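Local coordinates for protein bile salt hydrolase/transferase (Clostridium perfringens, PDB 2BJF) that hydrolyses the amide bond of glycine- and taurine-conjugated bile salts, releasing free bile acids, and also acts as a bile acid amine acyltransferase, at residues Phe83-Ser88 against Thr174-Phe179; Ile170-Asn175 against Arg231-Arg236. All coordinates share one frame; numbering follows the deposited sequence.

Interaction 1 (Phe83-Ser88 against Thr174-Phe179). With TAU (2-aminoethanesulfonic acid), chain C.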
ATOM      1  N   PHE A  83      17.054 -18.334   3.833  1.00 14.24           N
ATOM      2  CA  PHE A  83      15.979 -18.956   3.059  1.00 14.79           C
ATOM      3  C   PHE A  83      15.196 -19.885   3.992  1.00 15.40           C
ATOM      4  O   PHE A  83      15.212 -21.104   3.808  1.00 15.40           O
ATOM      5  CB  PHE A  83      16.597 -19.721   1.878  1.00 14.78           C
ATOM      6  CG  PHE A  83      15.615 -20.132   0.809  1.00 14.78           C
ATOM      7  CD1 PHE A  83      14.751 -19.206   0.230  1.00 15.13           C
ATOM      8  CD2 PHE A  83      15.598 -21.445   0.344  1.00 14.79           C
ATOM      9  CE1 PHE A  83      13.857 -19.593  -0.768  1.00 15.02           C
ATOM     10  CE2 PHE A  83      14.709 -21.841  -0.655  1.00 15.36           C
ATOM     11  CZ  PHE A  83      13.838 -20.911  -1.212  1.00 15.11           C
ATOM     12  N   PRO A  84      14.503 -19.307   4.998  1.00 16.04           N
ATOM     13  CA  PRO A  84      13.922 -20.080   6.104  1.00 16.64           C
ATOM     14  C   PRO A  84      12.692 -20.896   5.727  1.00 17.20           C
ATOM     15  O   PRO A  84      12.406 -21.908   6.371  1.00 17.38           O
ATOM     16  CB  PRO A  84      13.542 -19.002   7.122  1.00 16.63           C
ATOM     17  CG  PRO A  84      13.279 -17.796   6.308  1.00 16.43           C
ATOM     18  CD  PRO A  84      14.217 -17.866   5.135  1.00 16.02           C
ATOM     19  N   VAL A  85      11.967 -20.454   4.706  1.00 17.73           N
ATOM     20  CA  VAL A  85      10.765 -21.153   4.278  1.00 18.41           C
ATOM     21  C   VAL A  85      10.962 -21.695   2.867  1.00 18.56           C
ATOM     22  O   VAL A  85      11.579 -21.036   2.021  1.00 18.88           O
ATOM     23  CB  VAL A  85       9.503 -20.255   4.350  1.00 18.38           C
ATOM     24  CG1 VAL A  85       8.239 -21.108   4.336  1.00 18.80           C
ATOM     25  CG2 VAL A  85       9.521 -19.381   5.606  1.00 18.84           C
ATOM     26  N   TYR A  86      10.440 -22.901   2.640  1.00 18.65           N
ATOM     27  CA  TYR A  86      10.465 -23.605   1.344  1.00 18.79           C
ATOM     28  C   TYR A  86      11.775 -24.351   1.055  1.00 18.82           C
ATOM     29  O   TYR A  86      11.875 -25.075   0.063  1.00 18.99           O
ATOM     30  CB  TYR A  86      10.056 -22.684   0.178  1.00 18.90           C
ATOM     31  CG  TYR A  86       8.750 -21.948   0.419  1.00 18.92           C
ATOM     32  CD1 TYR A  86       7.529 -22.623   0.389  1.00 19.05           C
ATOM     33  CD2 TYR A  86       8.739 -20.579   0.688  1.00 19.09           C
ATOM     34  CE1 TYR A  86       6.331 -21.952   0.621  1.00 19.24           C
ATOM     35  CE2 TYR A  86       7.551 -19.902   0.921  1.00 19.21           C
ATOM     36  CZ  TYR A  86       6.352 -20.591   0.884  1.00 19.02           C
ATOM     37  OH  TYR A  86       5.176 -19.917   1.113  1.00 19.08           O
ATOM     38  N   VAL A  87      12.760 -24.191   1.937  1.00 18.78           N
ATOM     39  CA  VAL A  87      14.032 -24.906   1.821  1.00 18.72           C
ATOM     40  C   VAL A  87      13.892 -26.357   2.293  1.00 18.64           C
ATOM     41  O   VAL A  87      13.103 -26.652   3.195  1.00 18.64           O
ATOM     42  CB  VAL A  87      15.168 -24.182   2.603  1.00 18.80           C
ATOM     43  CG1 VAL A  87      14.997 -24.347   4.116  1.00 18.92           C
ATOM     44  CG2 VAL A  87      16.543 -24.662   2.149  1.00 18.76           C
ATOM     45  N   SER A  88      14.650 -27.256   1.667  1.00 18.58           N
ATOM     46  CA  SER A  88      14.698 -28.658   2.079  1.00 18.53           C
ATOM     47  C   SER A  88      16.029 -29.300   1.699  1.00 18.48           C
ATOM     48  O   SER A  88      16.340 -29.454   0.517  1.00 18.59           O
ATOM     49  CB  SER A  88      13.532 -29.446   1.476  1.00 18.59           C
ATOM     50  OG  SER A  88      13.616 -30.824   1.798  1.00 18.91           O
ATOM     51  N   THR A 174      16.540 -11.680  -2.527  1.00  9.80           N
ATOM     52  CA  THR A 174      16.379 -11.457  -1.090  1.00  9.82           C
ATOM     53  C   THR A 174      16.260 -12.790  -0.351  1.00 10.08           C
ATOM     54  O   THR A 174      17.202 -13.586  -0.347  1.00 10.10           O
ATOM     55  CB  THR A 174      15.208 -10.491  -0.739  1.00  9.78           C
ATOM     56  OG1 THR A 174      13.969 -11.022  -1.222  1.00  9.48           O
ATOM     57  CG2 THR A 174      15.447  -9.102  -1.331  1.00  9.71           C
ATOM     58  N   ASN A 175      15.105 -13.029   0.261  1.00 10.26           N
ATOM     59  CA  ASN A 175      14.877 -14.236   1.042  1.00 10.81           C
ATOM     60  C   ASN A 175      13.599 -14.935   0.566  1.00 10.94           C
ATOM     61  O   ASN A 175      13.243 -14.819  -0.608  1.00 11.07           O
ATOM     62  CB  ASN A 175      14.854 -13.890   2.536  1.00 10.94           C
ATOM     63  CG  ASN A 175      16.053 -13.041   2.958  1.00 11.42           C
ATOM     64  OD1 ASN A 175      15.933 -11.830   3.156  1.00 12.35           O
ATOM     65  ND2 ASN A 175      17.216 -13.671   3.072  1.00 11.73           N
ATOM     66  N   SER A 176      12.920 -15.662   1.453  1.00 11.15           N
ATOM     67  CA  SER A 176      11.715 -16.419   1.082  1.00 11.26           C
ATOM     68  C   SER A 176      10.555 -15.500   0.666  1.00 11.32           C
ATOM     69  O   SER A 176      10.468 -14.373   1.152  1.00 11.46           O
ATOM     70  CB  SER A 176      11.296 -17.348   2.224  1.00 11.38           C
ATOM     71  OG  SER A 176      12.288 -18.337   2.451  1.00 11.51           O
ATOM     72  N   PRO A 177       9.658 -15.973  -0.228  1.00 11.30           N
ATOM     73  CA  PRO A 177       9.541 -17.294  -0.865  1.00 11.22           C
ATOM     74  C   PRO A 177      10.555 -17.573  -1.981  1.00 10.99           C
ATOM     75  O   PRO A 177      11.563 -16.873  -2.105  1.00 10.96           O
ATOM     76  CB  PRO A 177       8.114 -17.287  -1.445  1.00 11.43           C
ATOM     77  CG  PRO A 177       7.492 -16.009  -1.036  1.00 11.54           C
ATOM     78  CD  PRO A 177       8.583 -15.072  -0.677  1.00 11.38           C
ATOM     79  N   THR A 178      10.272 -18.599  -2.782  1.00 10.80           N
ATOM     80  CA  THR A 178      11.159 -19.034  -3.863  1.00 10.51           C
ATOM     81  C   THR A 178      11.336 -17.954  -4.931  1.00 10.40           C
ATOM     82  O   THR A 178      10.525 -17.027  -5.036  1.00 10.26           O
ATOM     83  CB  THR A 178      10.651 -20.335  -4.521  1.00 10.57           C
ATOM     84  OG1 THR A 178       9.347 -20.115  -5.072  1.00 10.38           O
ATOM     85  CG2 THR A 178      10.593 -21.471  -3.502  1.00 10.56           C
ATOM     86  N   PHE A 179      12.400 -18.083  -5.723  1.00 10.16           N
ATOM     87  CA  PHE A 179      12.765 -17.062  -6.708  1.00 10.12           C
ATOM     88  C   PHE A 179      11.671 -16.822  -7.749  1.00 10.14           C
ATOM     89  O   PHE A 179      11.381 -15.675  -8.098  1.00  9.93           O
ATOM     90  CB  PHE A 179      14.098 -17.407  -7.384  1.00 10.11           C
ATOM     91  CG  PHE A 179      14.606 -16.332  -8.309  1.00 10.02           C
ATOM     92  CD1 PHE A 179      15.038 -15.106  -7.804  1.00 10.37           C
ATOM     93  CD2 PHE A 179      14.654 -16.544  -9.682  1.00 10.12           C
ATOM     94  CE1 PHE A 179      15.507 -14.110  -8.657  1.00 10.12           C
ATOM     95  CE2 PHE A 179      15.126 -15.558 -10.542  1.00 10.24           C
ATOM     96  CZ  PHE A 179      15.549 -14.337 -10.029  1.00 10.22           C
TER
HETATM   97  C1  TAU C 331      13.179 -14.667   8.952  1.00 55.54           C
HETATM   98  C2  TAU C 331      14.268 -14.042   8.822  1.00 55.54           C
HETATM   99  N1  TAU C 331      12.214 -15.347   9.337  1.00 55.53           N
HETATM  100  S   TAU C 331      14.676 -13.405   7.447  1.00 55.58           S
HETATM  101  O1  TAU C 331      14.273 -14.296   6.333  1.00 55.61           O
HETATM  102  O2  TAU C 331      14.023 -12.087   7.289  1.00 55.40           O
HETATM  103  O3  TAU C 331      16.147 -13.232   7.422  1.00 55.63           O

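Interaction 2 (Ile170-Asn175 against Arg231-Arg236)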
ATOM      1  N   ILE A 170      16.866 -10.383 -13.191  1.00 11.85           N
ATOM      2  CA  ILE A 170      16.429  -9.255 -12.367  1.00 11.67           C
ATOM      3  C   ILE A 170      17.640  -8.550 -11.757  1.00 11.37           C
ATOM      4  O   ILE A 170      17.611  -7.340 -11.516  1.00 11.45           O
ATOM      5  CB  ILE A 170      15.474  -9.702 -11.218  1.00 11.71           C
ATOM      6  CG1 ILE A 170      14.548 -10.855 -11.649  1.00 12.17           C
ATOM      7  CG2 ILE A 170      14.682  -8.509 -10.666  1.00 11.67           C
ATOM      8  CD1 ILE A 170      13.579 -10.533 -12.776  1.00 13.04           C
ATOM      9  N   GLY A 171      18.698  -9.322 -11.507  1.00 11.10           N
ATOM     10  CA  GLY A 171      19.934  -8.802 -10.923  1.00 10.77           C
ATOM     11  C   GLY A 171      19.900  -8.678  -9.410  1.00 10.56           C
ATOM     12  O   GLY A 171      20.796  -8.072  -8.811  1.00 10.33           O
ATOM     13  N   VAL A 172      18.867  -9.248  -8.792  1.00 10.16           N
ATOM     14  CA  VAL A 172      18.670  -9.136  -7.344  1.00 10.09           C
ATOM     15  C   VAL A 172      18.192 -10.444  -6.708  1.00  9.84           C
ATOM     16  O   VAL A 172      17.690 -11.338  -7.396  1.00  9.81           O
ATOM     17  CB  VAL A 172      17.671  -7.992  -6.967  1.00 10.10           C
ATOM     18  CG1 VAL A 172      18.030  -6.676  -7.663  1.00 10.12           C
ATOM     19  CG2 VAL A 172      16.234  -8.390  -7.280  1.00 10.45           C
ATOM     20  N   LEU A 173      18.354 -10.536  -5.391  1.00  9.71           N
ATOM     21  CA  LEU A 173      17.814 -11.642  -4.602  1.00  9.77           C
ATOM     22  C   LEU A 173      17.579 -11.163  -3.176  1.00  9.85           C
ATOM     23  O   LEU A 173      18.318 -10.321  -2.676  1.00 10.00           O
ATOM     24  CB  LEU A 173      18.779 -12.835  -4.602  1.00  9.77           C
ATOM     25  CG  LEU A 173      18.277 -14.170  -4.033  1.00  9.74           C
ATOM     26  CD1 LEU A 173      17.151 -14.742  -4.889  1.00 10.02           C
ATOM     27  CD2 LEU A 173      19.414 -15.172  -3.905  1.00  9.74           C
ATOM     28  N   THR A 174      16.540 -11.680  -2.527  1.00  9.80           N
ATOM     29  CA  THR A 174      16.379 -11.457  -1.090  1.00  9.82           C
ATOM     30  C   THR A 174      16.260 -12.790  -0.351  1.00 10.08           C
ATOM     31  O   THR A 174      17.202 -13.586  -0.347  1.00 10.10           O
ATOM     32  CB  THR A 174      15.208 -10.491  -0.739  1.00  9.78           C
ATOM     33  OG1 THR A 174      13.969 -11.022  -1.222  1.00  9.48           O
ATOM     34  CG2 THR A 174      15.447  -9.102  -1.331  1.00  9.71           C
ATOM     35  N   ASN A 175      15.105 -13.029   0.261  1.00 10.26           N
ATOM     36  CA  ASN A 175      14.877 -14.236   1.042  1.00 10.81           C
ATOM     37  C   ASN A 175      13.599 -14.935   0.566  1.00 10.94           C
ATOM     38  O   ASN A 175      13.243 -14.819  -0.608  1.00 11.07           O
ATOM     39  CB  ASN A 175      14.854 -13.890   2.536  1.00 10.94           C
ATOM     40  CG  ASN A 175      16.053 -13.041   2.958  1.00 11.42           C
ATOM     41  OD1 ASN A 175      15.933 -11.830   3.156  1.00 12.35           O
ATOM     42  ND2 ASN A 175      17.216 -13.671   3.072  1.00 11.73           N
ATOM     43  N   ARG A 231      11.583  -3.348  -4.237  1.00  9.42           N
ATOM     44  CA  ARG A 231      12.298  -2.073  -4.198  1.00  9.58           C
ATOM     45  C   ARG A 231      13.647  -2.126  -4.914  1.00  9.70           C
ATOM     46  O   ARG A 231      13.918  -1.294  -5.777  1.00  9.74           O
ATOM     47  CB  ARG A 231      12.459  -1.560  -2.762  1.00  9.61           C
ATOM     48  CG  ARG A 231      11.147  -1.128  -2.117  1.00  9.73           C
ATOM     49  CD  ARG A 231      11.330   0.057  -1.162  1.00 10.24           C
ATOM     50  NE  ARG A 231      12.259  -0.215  -0.061  1.00 10.65           N
ATOM     51  CZ  ARG A 231      11.960  -0.906   1.038  1.00 10.55           C
ATOM     52  NH1 ARG A 231      10.751  -1.433   1.205  1.00 10.28           N
ATOM     53  NH2 ARG A 231      12.881  -1.078   1.977  1.00 10.65           N
ATOM     54  N   VAL A 232      14.474  -3.116  -4.579  1.00  9.80           N
ATOM     55  CA  VAL A 232      15.804  -3.229  -5.188  1.00 10.04           C
ATOM     56  C   VAL A 232      15.722  -3.503  -6.698  1.00  9.93           C
ATOM     57  O   VAL A 232      16.521  -2.976  -7.471  1.00 10.06           O
ATOM     58  CB  VAL A 232      16.726  -4.238  -4.429  1.00 10.06           C
ATOM     59  CG1 VAL A 232      16.230  -5.674  -4.552  1.00 10.30           C
ATOM     60  CG2 VAL A 232      18.169  -4.117  -4.891  1.00 10.97           C
ATOM     61  N   ALA A 233      14.736  -4.298  -7.113  1.00 10.04           N
ATOM     62  CA  ALA A 233      14.550  -4.609  -8.532  1.00 10.02           C
ATOM     63  C   ALA A 233      14.275  -3.353  -9.359  1.00 10.07           C
ATOM     64  O   ALA A 233      14.877  -3.156 -10.417  1.00 10.04           O
ATOM     65  CB  ALA A 233      13.434  -5.624  -8.715  1.00 10.03           C
ATOM     66  N   PHE A 234      13.378  -2.501  -8.866  1.00 10.28           N
ATOM     67  CA  PHE A 234      13.002  -1.290  -9.589  1.00 10.36           C
ATOM     68  C   PHE A 234      14.016  -0.148  -9.460  1.00 10.51           C
ATOM     69  O   PHE A 234      14.226   0.593 -10.418  1.00 10.40           O
ATOM     70  CB  PHE A 234      11.585  -0.842  -9.212  1.00 10.39           C
ATOM     71  CG  PHE A 234      10.507  -1.669  -9.856  1.00 10.46           C
ATOM     72  CD1 PHE A 234      10.064  -1.378 -11.145  1.00 10.87           C
ATOM     73  CD2 PHE A 234       9.947  -2.751  -9.184  1.00 10.69           C
ATOM     74  CE1 PHE A 234       9.067  -2.149 -11.755  1.00 11.33           C
ATOM     75  CE2 PHE A 234       8.951  -3.530  -9.782  1.00 11.01           C
ATOM     76  CZ  PHE A 234       8.512  -3.228 -11.071  1.00 11.35           C
ATOM     77  N   LEU A 235      14.649  -0.017  -8.293  1.00 10.80           N
ATOM     78  CA  LEU A 235      15.719   0.973  -8.116  1.00 11.07           C
ATOM     79  C   LEU A 235      16.896   0.683  -9.045  1.00 11.00           C
ATOM     80  O   LEU A 235      17.479   1.601  -9.625  1.00 11.08           O
ATOM     81  CB  LEU A 235      16.204   1.025  -6.662  1.00 11.25           C
ATOM     82  CG  LEU A 235      15.265   1.566  -5.581  1.00 12.14           C
ATOM     83  CD1 LEU A 235      15.962   1.484  -4.244  1.00 13.11           C
ATOM     84  CD2 LEU A 235      14.818   2.990  -5.855  1.00 13.45           C
ATOM     85  N   ARG A 236      17.235  -0.599  -9.178  1.00 11.08           N
ATOM     86  CA  ARG A 236      18.289  -1.040 -10.089  1.00 11.19           C
ATOM     87  C   ARG A 236      17.906  -0.752 -11.540  1.00 11.20           C
ATOM     88  O   ARG A 236      18.695  -0.179 -12.293  1.00 11.20           O
ATOM     89  CB  ARG A 236      18.567  -2.534  -9.897  1.00 11.16           C
ATOM     90  CG  ARG A 236      19.640  -3.106 -10.808  1.00 11.65           C
ATOM     91  CD  ARG A 236      19.678  -4.621 -10.720  1.00 11.76           C
ATOM     92  NE  ARG A 236      20.764  -5.175 -11.525  1.00 11.98           N
ATOM     93  CZ  ARG A 236      20.649  -5.552 -12.795  1.00 12.97           C
ATOM     94  NH1 ARG A 236      19.485  -5.449 -13.427  1.00 13.00           N
ATOM     95  NH2 ARG A 236      21.703  -6.038 -13.437  1.00 13.49           N
TER
HETATM   96  O   HOH W   1      16.458  -4.733 -12.177  1.00 12.37           O

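Interaction 1 (Phe83-Ser88 against Thr174-Phe179)
Ser176 reaches with its hydroxyl into the bend of Phe83-Ser88, lying against the Pro84 ring and the Phe83 ring. The contact joins two active-site loops of an N-terminal nucleophile (Ntn) hydrolase, one following strand 77-82, the other following strand 172-173 and running into helix 179-186. Ser176 OG donates to Val85 O at 2.8 Å; the angle at the carbonyl oxygen is 122° and the donor lies in the carbonyl plane, so the bond uses a lone pair. The torsion that sets OG anti to its own carbonyl carbon (chi1 -65°) aims the hydroxyl at this turn, where Pro84 CD packs at 3.3 Å from OG. Val85 O also sits 3.8 Å above the centre of the Phe83 ring, while Pro177 O meets that ring at its edge, in plane.

Farther along, the Tyr86 ring lies beside Pro177, which follows a cis peptide bond, with Tyr86 CE2 3.6 Å from Pro177 CB. Thr178 CG2 touches both Tyr86 CB (3.9 Å) and Phe83 CZ (4.0 Å), and Leu210 of the second subunit packs on Tyr86 and Pro177. At the other end the loops border the taurine: Asn175 OD1 accepts from Cys2 N, the amino group of the nucleophile residue, and from Arg228, and Asn175 ND2 donates to Asn82 O. Taurine O1 lies 3.6 Å from Pro84 CG and 3.9 Å from Asn175 CB.

Interaction 2 (Ile170-Asn175 against Arg231-Arg236)
Val172 and Val232 meet tip to tip, with Val172 CB 3.6 Å from Val232 CG1 and both methyls of Val172 within 3.8 Å of that same carbon. Val232 CG1 can press into this fork because its first torsion (67°) places it between its backbone N and carbonyl carbon, on the side turned to the strand. One helical position on, Ala233 CB takes up the next piece of the surface, touching Ile170 CG2 at 3.7 Å and, more loosely, Val172 CG2.

The polar part of the contact lies at Arg236. Its chain runs out fully extended (chi1 179°), which carries the guanidinium along the backbone of Ile170 and Gly171. Gly171 CA lies 3.7 Å above the guanidinium plane, over its centre, so the flat group covers this turn with one face. Gly171 has no side chain, and its positive phi (83°) suits glycine; the guanidinium can therefore lie directly on the CA. Ile170 O is near Arg236 NH1, but the angle is too poor for a hydrogen bond; a water satisfies that carbonyl instead, donating to Ile170 O at 2.9 Å and to Ala233 O at 2.8 Å, and it lies at the guanidinium edge, in plane.

In the second shell, Arg236 NE donates to Ala6 O, tying the arginine to strand 3-8, and Asn168 OD1 accepts from the backbone N atoms of Ile170 and Gly171, steadying the turn. Backbone hydrogen bonds of Gly171 with Ala6 and of Leu173 with Gly4 pair strand 172-173 antiparallel with strand 3-8, as an edge of the six-stranded sheet within this chain. The strand rests on helix 225-243, while Leu186 of helix 179-186 touches both Ile170 and Ala233.

Residues 170-179 run through both contacts, which share Thr174 and Asn175 and have centres 15 Å apart. The chain first supplies the 83-88 loop of interaction 1, then strand 172-173, resting on helix 225-243 in interaction 2, then the loop returning to 83-88, and finally residues 231-236. Phe179, opening helix 179-186, bridges the two: its CD1 packs 3.6 Å from Leu173 CD1. The backbone that lies buried between sheet and helix in interaction 2 continues to the taurine site in interaction 1. Both contacts border the second subunit, interaction 1 through Pro84 to Tyr86 and Pro177, interaction 2 through Arg231 and Leu235 of the helix.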